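Local coordinates for Sel1 repeat family protein (Pseudomonas aeruginosa, PDB 6LCH) that probably serves as an immunity protein that protects the bacterium from its own type VI secretion effector PldB, at residues 64-69 with 86-91; 197-202 with 233-238. All coordinates share one frame; numbering follows the deposited sequence.

Contact 1: 64-69 with 86-91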
# COMPACT_ATOMS: atom_id res chain seq x y z
N ASN A 64 7.74 -2.44 -10.91
CA ASN A 64 7.23 -3.80 -11.07
C ASN A 64 8.33 -4.76 -11.50
O ASN A 64 8.41 -5.89 -11.00
CB ASN A 64 6.08 -3.83 -12.08
CG ASN A 64 4.77 -3.39 -11.48
OD1 ASN A 64 4.74 -2.69 -10.47
ND2 ASN A 64 3.67 -3.79 -12.11
N LEU A 65 9.18 -4.33 -12.44
CA LEU A 65 10.23 -5.22 -12.93
C LEU A 65 11.26 -5.50 -11.85
O LEU A 65 11.68 -6.65 -11.66
CB LEU A 65 10.89 -4.61 -14.16
CG LEU A 65 12.00 -5.45 -14.79
CD1 LEU A 65 11.48 -6.85 -15.10
CD2 LEU A 65 12.53 -4.77 -16.05
N ALA A 66 11.67 -4.47 -11.11
CA ALA A 66 12.66 -4.67 -10.05
C ALA A 66 12.11 -5.57 -8.95
O ALA A 66 12.86 -6.35 -8.36
CB ALA A 66 13.09 -3.32 -9.48
N ASN A 67 10.81 -5.49 -8.67
CA ASN A 67 10.25 -6.40 -7.68
C ASN A 67 10.37 -7.85 -8.14
O ASN A 67 10.51 -8.74 -7.30
CB ASN A 67 8.79 -6.07 -7.38
CG ASN A 67 8.29 -6.76 -6.12
OD1 ASN A 67 8.88 -6.63 -5.05
ND2 ASN A 67 7.21 -7.53 -6.25
N LEU A 68 10.33 -8.09 -9.45
CA LEU A 68 10.59 -9.44 -9.95
C LEU A 68 12.06 -9.82 -9.76
O LEU A 68 12.37 -10.94 -9.32
CB LEU A 68 10.21 -9.54 -11.43
CG LEU A 68 8.81 -9.06 -11.85
CD1 LEU A 68 8.55 -9.39 -13.32
CD2 LEU A 68 7.73 -9.66 -10.97
N TYR A 69 12.98 -8.90 -10.07
CA TYR A 69 14.41 -9.19 -9.96
C TYR A 69 14.87 -9.19 -8.50
O TYR A 69 15.74 -9.99 -8.13
CB TYR A 69 15.23 -8.17 -10.75
CG TYR A 69 15.15 -8.31 -12.25
CD1 TYR A 69 15.34 -9.53 -12.87
CD2 TYR A 69 14.92 -7.20 -13.05
CE1 TYR A 69 15.28 -9.64 -14.26
CE2 TYR A 69 14.86 -7.30 -14.42
CZ TYR A 69 15.03 -8.52 -15.02
OH TYR A 69 14.97 -8.62 -16.39
N ASP A 86 19.79 -1.18 -10.20
CA ASP A 86 19.92 -0.27 -11.33
C ASP A 86 18.57 0.32 -11.72
O ASP A 86 18.49 1.50 -12.10
CB ASP A 86 20.56 -0.99 -12.52
CG ASP A 86 21.93 -1.54 -12.19
OD1 ASP A 86 22.44 -2.38 -12.96
OD2 ASP A 86 22.50 -1.13 -11.15
N LEU A 87 17.50 -0.47 -11.63
CA LEU A 87 16.17 0.07 -11.87
C LEU A 87 15.77 1.06 -10.79
O LEU A 87 15.14 2.08 -11.08
CB LEU A 87 15.15 -1.07 -11.95
CG LEU A 87 15.09 -1.82 -13.28
CD1 LEU A 87 14.47 -3.20 -13.09
CD2 LEU A 87 14.32 -1.02 -14.32
N TYR A 88 16.13 0.78 -9.53
CA TYR A 88 15.84 1.72 -8.45
C TYR A 88 16.61 3.03 -8.62
O TYR A 88 16.08 4.10 -8.29
CB TYR A 88 16.15 1.06 -7.10
CG TYR A 88 15.23 -0.11 -6.76
CD1 TYR A 88 13.97 -0.19 -7.28
CD2 TYR A 88 15.63 -1.13 -5.92
CE1 TYR A 88 13.10 -1.23 -6.99
CE2 TYR A 88 14.78 -2.19 -5.62
CZ TYR A 88 13.52 -2.23 -6.16
OH TYR A 88 12.67 -3.27 -5.87
N GLN A 89 17.84 2.97 -9.14
CA GLN A 89 18.60 4.19 -9.35
C GLN A 89 18.06 5.01 -10.52
O GLN A 89 18.12 6.24 -10.50
CB GLN A 89 20.08 3.87 -9.58
CG GLN A 89 20.98 5.09 -9.66
CD GLN A 89 20.89 5.97 -8.43
OE1 GLN A 89 20.97 5.49 -7.30
NE2 GLN A 89 20.73 7.28 -8.64
N LYS A 90 17.53 4.34 -11.55
CA LYS A 90 16.88 5.07 -12.63
C LYS A 90 15.63 5.79 -12.13
O LYS A 90 15.32 6.90 -12.58
CB LYS A 90 16.54 4.13 -13.78
CG LYS A 90 17.77 3.54 -14.47
CD LYS A 90 17.43 2.26 -15.22
CE LYS A 90 18.64 1.34 -15.32
NZ LYS A 90 19.79 1.98 -16.01
N MET A 91 14.90 5.17 -11.19
CA MET A 91 13.76 5.84 -10.57
C MET A 91 14.20 7.08 -9.82
O MET A 91 13.57 8.14 -9.90
CB MET A 91 13.04 4.88 -9.62
CG MET A 91 12.42 3.69 -10.29
SD MET A 91 11.15 2.93 -9.29
CE MET A 91 11.93 1.45 -8.86
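The hydroxyl oxygen of Tyr88 reaches Ala66 of helix 59-70, with Tyr88 OH 3.6 Å from the methyl Ala66 CB and 3.9 Å from the backbone carbon Ala66 C. This is van der Waals contact, and no hydrogen bond joins the two segments. The ring behind that oxygen lies obliquely against the alanine methyl, with Ala66 CB only 3.3 Å from Tyr88 CE1, which is tight packing for two carbons. Tyr88 gets there because its CG stands anti to its own carbonyl carbon (chi1 -66°), which swings the ring across to the neighbouring helix although the residue starts from the flank of helix 81-93. Leu87 fills the other half of the interface. Its CD1 methyl does most of the touching and sits in a shallow seat made by three residues: it meets Ala66 N at 3.7 Å, Leu65 CG also at 3.7 Å, and the edge of the Tyr69 ring, near the ring plane, at Tyr69 CD2. The side chain of Leu87 crosses those of Leu65 and Tyr69 at about a right angle, and its CD1 branch meets both. The small Ala66 lies where the backbones come nearest, its CA 6.2 Å from Leu87 CA. Within helix 59-70 the turn is held by the bond from Tyr69 N to Leu65 O, 3.0 Å long. Helix 43-55 covers Leu65, Tyr69 and Leu87 through residues such as Tyr50, Val47 and Ala54, while Met103 and Met106 of helix 97-107 meet Tyr88. The axes of segments 64-69 and 86-91 approach to 9.5 Å, with their N-to-C directions at 155°, the antiparallel helix hairpin of a Sel1 repeat, akin to the TPR fold whose hairpins stack into a solenoid.

Contact 2: 197-202 with 233-238; sequences GGKSAA and SIYKKL
Leu238 lays its two methyls against the glycine pair that precedes helix 199-208, Leu238 CD1 lying 3.6 Å from Gly197 C and also touching Gly198 O. The other methyl, Leu238 CD2, is 3.6 Å from Gly197 CA. The leucine thus packs on bare backbone. One helical turn earlier, Tyr235 takes the middle of the interface. Its CB is 3.7 Å from Ala202 CB, and beyond it the ring reaches back along helix 199-208 to Lys199. The aliphatic part of that lysine crosses the ring obliquely, Lys199 CD lying 3.8 Å from Tyr235 CE2, so the contact is made by methylenes and not by the ammonium group. With CG anti to the backbone N (chi1 167°), Lys199 places CG and CD against the CD2-CE2 side of Tyr235, and the chain bends at chi2, chi3 and chi4. Ile234 adds its CG2 methyl, 4.0 Å from Ala202 CB, and Ala202 CB therefore packs against two consecutive residues of helix 225-240. No hydrogen bond crosses between the segments.

The turn at the glycines fixes the backbone on which Leu238 packs. Gly197, at positive phi (93°), is the C-prime residue of a Schellman motif that closes helix 183-195, with Gly198 N bonded to Ser193 O and Gly197 N to Val194 O. Gly198 is at once the N-cap position of the next helix, and Gly198 O accepts a hydrogen bond from Ala202 N at 3.3 Å. One short turn thus ends one helix, starts another and meets Leu238 with backbone atoms. Farther out, Tyr235 meets the rings of Phe203 and Tyr232, and Phe246 of the following loop touches Ile234 and Leu238. Helix 225-240 packs over the start of helix 199-208, whose other neighbours include helices 166-178 and 183-195 around Ala201, in an all-helical stack without strands.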
# COMPACT_ATOMS: atom_id res chain seq x y z
N GLY A 197 -8.90 -0.50 -2.30
CA GLY A 197 -8.17 -1.67 -2.75
C GLY A 197 -7.51 -2.46 -1.65
O GLY A 197 -6.63 -3.28 -1.94
N GLY A 198 -7.90 -2.25 -0.40
CA GLY A 198 -7.31 -2.97 0.71
C GLY A 198 -7.68 -4.43 0.74
O GLY A 198 -8.82 -4.78 1.05
N LYS A 199 -6.71 -5.29 0.41
CA LYS A 199 -6.89 -6.73 0.47
C LYS A 199 -7.02 -7.22 1.91
O LYS A 199 -7.98 -7.92 2.25
CB LYS A 199 -5.71 -7.42 -0.23
CG LYS A 199 -5.59 -8.90 0.01
CD LYS A 199 -5.61 -9.68 -1.27
CE LYS A 199 -4.33 -9.55 -2.09
NZ LYS A 199 -3.23 -10.37 -1.55
N SER A 200 -6.06 -6.85 2.76
CA SER A 200 -6.06 -7.34 4.13
C SER A 200 -7.27 -6.84 4.91
O SER A 200 -7.78 -7.54 5.79
CB SER A 200 -4.77 -6.91 4.83
OG SER A 200 -4.57 -7.64 6.03
N ALA A 201 -7.77 -5.64 4.58
CA ALA A 201 -8.94 -5.12 5.29
C ALA A 201 -10.21 -5.83 4.85
O ALA A 201 -11.12 -6.02 5.66
CB ALA A 201 -9.07 -3.62 5.06
N ALA A 202 -10.30 -6.22 3.58
CA ALA A 202 -11.46 -6.97 3.11
C ALA A 202 -11.53 -8.33 3.79
O ALA A 202 -12.60 -8.77 4.23
CB ALA A 202 -11.42 -7.13 1.59
N SER A 233 -15.98 -11.56 -0.92
CA SER A 233 -16.03 -11.49 -2.37
C SER A 233 -15.17 -10.34 -2.89
O SER A 233 -14.51 -10.47 -3.93
CB SER A 233 -17.47 -11.34 -2.85
OG SER A 233 -17.52 -11.26 -4.27
N ILE A 234 -15.18 -9.21 -2.19
CA ILE A 234 -14.28 -8.11 -2.54
C ILE A 234 -12.84 -8.56 -2.38
O ILE A 234 -11.98 -8.26 -3.22
CB ILE A 234 -14.59 -6.87 -1.69
CG1 ILE A 234 -15.82 -6.14 -2.22
CG2 ILE A 234 -13.38 -5.94 -1.63
CD1 ILE A 234 -16.38 -5.12 -1.25
N TYR A 235 -12.55 -9.29 -1.30
CA TYR A 235 -11.21 -9.83 -1.11
C TYR A 235 -10.84 -10.78 -2.25
O TYR A 235 -9.69 -10.78 -2.71
CB TYR A 235 -11.11 -10.55 0.24
CG TYR A 235 -10.04 -11.61 0.28
CD1 TYR A 235 -10.35 -12.94 0.04
CD2 TYR A 235 -8.72 -11.28 0.57
CE1 TYR A 235 -9.38 -13.91 0.08
CE2 TYR A 235 -7.74 -12.25 0.61
CZ TYR A 235 -8.08 -13.57 0.37
OH TYR A 235 -7.12 -14.55 0.39
N LYS A 236 -11.79 -11.58 -2.74
CA LYS A 236 -11.47 -12.43 -3.87
C LYS A 236 -11.26 -11.61 -5.13
O LYS A 236 -10.36 -11.91 -5.92
CB LYS A 236 -12.56 -13.49 -4.07
CG LYS A 236 -12.59 -14.53 -2.97
CD LYS A 236 -11.20 -15.09 -2.73
CE LYS A 236 -11.04 -16.41 -3.46
NZ LYS A 236 -9.65 -16.91 -3.38
N LYS A 237 -12.05 -10.55 -5.32
CA LYS A 237 -11.91 -9.72 -6.51
C LYS A 237 -10.56 -9.02 -6.55
O LYS A 237 -9.91 -8.96 -7.60
CB LYS A 237 -13.06 -8.72 -6.55
CG LYS A 237 -13.20 -7.90 -7.81
CD LYS A 237 -13.65 -8.69 -9.04
CE LYS A 237 -13.00 -8.12 -10.33
NZ LYS A 237 -11.53 -8.44 -10.42
N LEU A 238 -10.10 -8.49 -5.40
CA LEU A 238 -8.81 -7.81 -5.37
C LEU A 238 -7.66 -8.80 -5.45
O LEU A 238 -6.57 -8.45 -5.91
CB LEU A 238 -8.68 -6.98 -4.09
CG LEU A 238 -9.45 -5.67 -3.98
CD1 LEU A 238 -9.54 -5.27 -2.52
CD2 LEU A 238 -8.76 -4.59 -4.78

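Contact 1 and contact 2 do not touch: their centres are 27 Å apart and their nearest atoms about 12 Å. They follow one another along the chain, contact 1 closing before contact 2 opens, and lie about 17 Å and 13 Å from the centre of the chain, measured between centres. Both join helices without a hydrogen bond between their segments; 16 residues lie between the segments of contact 1 and 30 between those of contact 2. Between the contacts in sequence lies Cys159, whose disulfide with Cys10 ties helix 150-162 to the N-terminal region. Both contacts are helix packing within an all-helical chain.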